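Glucosamine kinase (Streptacidiphilus jiangxiensis, PDB 6HWJ) catalyses the magnesium- and ATP-dependent phosphorylation of D-glucosamine to D-glucosamine 6-phosphate and, less efficiently, also acts on glucose. Local coordinates at residues P334-V339 and D395-P400. Residues are numbered along the deposited sequence; the frame is centred on the assembly and turned at random.
Sequences PAALDV and DRLLTP
Leu397 lays its CD1 methyl against CB and CG of the Pro334 ring, 3.5 Å from CB and 3.9 Å from CG, the two side chains crossing at about a right angle. Two residues after Pro334, Ala336 CB meets the root of the same leucine, 3.9 Å from Leu397 CB. Three residues further along the helix, Val339 CG1 comes within 3.8 Å of Leu398 CD2. With CG1 anti to the valine backbone N (chi1 168°), that methyl is the branch that reaches Leu398, whose end comes nearer than the direction of its CB suggests. Trp249 of helix 243-263 touches both Pro334 and Leu397, and Leu289 adds to the leucine's surroundings. Helix 362-386 packs on Val339 through Phe376, Leu377 and Tyr380. The carboxylate of Asp338, in the same helix as Val339, bonds to His230 NE2 and to the backbone N of His298 and Gly299. The contact thus joins Pro334 and the beginning of helix 335-356 to the 3-10 segment 395-397 and the adjoining part of helix 398-416, within the helical part of the kinase. No hydrogen bond spans the two segments; what holds them together directly is van der Waals contact between mostly buried apolar side chains, with no directional bond to fix their register.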
loop_
_atom_site.group_PDB
_atom_site.type_symbol
_atom_site.label_atom_id
_atom_site.label_comp_id
_atom_site.label_asym_id
_atom_site.label_seq_id
_atom_site.Cartn_x
_atom_site.Cartn_y
_atom_site.Cartn_z
ATOM N N PRO A 334 -4.741 -6.682 12.638
ATOM C CA PRO A 334 -4.176 -6.033 13.828
ATOM C C PRO A 334 -3.287 -4.858 13.440
ATOM O O PRO A 334 -2.515 -4.937 12.492
ATOM C CB PRO A 334 -3.349 -7.142 14.494
ATOM C CG PRO A 334 -3.777 -8.414 13.817
ATOM C CD PRO A 334 -4.177 -8.022 12.426
ATOM N N ALA A 335 -3.378 -3.781 14.214
ATOM C CA ALA A 335 -2.466 -2.659 14.030
ATOM C C ALA A 335 -1.014 -3.100 14.171
ATOM O O ALA A 335 -0.128 -2.565 13.484
ATOM C CB ALA A 335 -2.786 -1.548 15.034
ATOM N N ALA A 336 -0.749 -4.088 15.023
ATOM C CA ALA A 336 0.611 -4.570 15.185
ATOM C C ALA A 336 1.194 -5.094 13.880
ATOM O O ALA A 336 2.422 -5.154 13.738
ATOM C CB ALA A 336 0.663 -5.659 16.256
ATOM N N LEU A 337 0.351 -5.477 12.920
ATOM C CA LEU A 337 0.858 -5.893 11.622
ATOM C C LEU A 337 1.631 -4.767 10.937
ATOM O O LEU A 337 2.736 -4.980 10.419
ATOM C CB LEU A 337 -0.300 -6.367 10.736
ATOM C CG LEU A 337 0.118 -6.755 9.316
ATOM C CD1 LEU A 337 0.948 -8.041 9.337
ATOM C CD2 LEU A 337 -1.117 -6.939 8.409
ATOM N N ASP A 338 1.064 -3.553 10.910
ATOM C CA ASP A 338 1.812 -2.416 10.364
ATOM C C ASP A 338 3.069 -2.169 11.181
ATOM O O ASP A 338 4.120 -1.803 10.631
ATOM C CB ASP A 338 0.969 -1.141 10.346
ATOM C CG ASP A 338 -0.158 -1.167 9.316
ATOM O OD1 ASP A 338 -0.112 -1.952 8.339
ATOM O OD2 ASP A 338 -1.097 -0.355 9.492
ATOM N N VAL A 339 2.964 -2.307 12.506
ATOM C CA VAL A 339 4.105 -2.037 13.384
ATOM C C VAL A 339 5.269 -2.942 13.018
ATOM O O VAL A 339 6.394 -2.471 12.826
ATOM C CB VAL A 339 3.704 -2.209 14.857
ATOM C CG1 VAL A 339 4.919 -2.217 15.742
ATOM C CG2 VAL A 339 2.729 -1.115 15.287
ATOM N N ASP A 395 0.590 -5.751 21.823
ATOM C CA ASP A 395 1.995 -6.066 21.593
ATOM C C ASP A 395 2.327 -7.529 21.861
ATOM O O ASP A 395 3.463 -7.951 21.611
ATOM C CB ASP A 395 2.904 -5.157 22.428
ATOM C CG ASP A 395 2.585 -5.198 23.905
ATOM O OD1 ASP A 395 1.836 -6.097 24.339
ATOM O OD2 ASP A 395 3.079 -4.307 24.620
ATOM N N ARG A 396 1.371 -8.323 22.332
ATOM C CA ARG A 396 1.571 -9.770 22.325
ATOM C C ARG A 396 1.805 -10.291 20.917
ATOM O O ARG A 396 2.423 -11.342 20.750
ATOM C CB ARG A 396 0.368 -10.476 22.950
ATOM C CG ARG A 396 0.119 -10.090 24.411
ATOM C CD ARG A 396 -1.179 -10.695 24.911
ATOM N NE ARG A 396 -2.320 -10.281 24.098
ATOM C CZ ARG A 396 -3.537 -10.803 24.197
ATOM N NH1 ARG A 396 -3.779 -11.763 25.083
ATOM N NH2 ARG A 396 -4.508 -10.363 23.412
ATOM N N LEU A 397 1.338 -9.570 19.899
ATOM C CA LEU A 397 1.488 -9.995 18.515
ATOM C C LEU A 397 2.851 -9.675 17.936
ATOM O O LEU A 397 3.150 -10.127 16.830
ATOM C CB LEU A 397 0.416 -9.340 17.656
ATOM C CG LEU A 397 -1.012 -9.829 17.861
ATOM C CD1 LEU A 397 -2.005 -8.852 17.281
ATOM C CD2 LEU A 397 -1.169 -11.192 17.218
ATOM N N LEU A 398 3.685 -8.898 18.644
ATOM C CA LEU A 398 4.930 -8.438 18.041
ATOM C C LEU A 398 5.799 -9.609 17.592
ATOM O O LEU A 398 6.227 -9.670 16.440
ATOM C CB LEU A 398 5.701 -7.557 19.026
ATOM C CG LEU A 398 5.228 -6.113 19.160
ATOM C CD1 LEU A 398 6.149 -5.331 20.088
ATOM C CD2 LEU A 398 5.161 -5.468 17.786
ATOM N N THR A 399 6.083 -10.552 18.491
ATOM C CA THR A 399 7.019 -11.615 18.117
ATOM C C THR A 399 6.458 -12.521 17.025
ATOM O O THR A 399 7.137 -12.719 16.010
ATOM C CB THR A 399 7.435 -12.402 19.348
ATOM O OG1 THR A 399 7.995 -11.495 20.308
ATOM C CG2 THR A 399 8.490 -13.463 18.980
ATOM N N PRO A 400 5.263 -13.110 17.157
ATOM C CA PRO A 400 4.785 -13.979 16.065
ATOM C C PRO A 400 4.688 -13.276 14.721
ATOM O O PRO A 400 5.076 -13.863 13.706
ATOM C CB PRO A 400 3.421 -14.472 16.568
ATOM C CG PRO A 400 3.042 -13.581 17.706
ATOM C CD PRO A 400 4.353 -13.103 18.311
#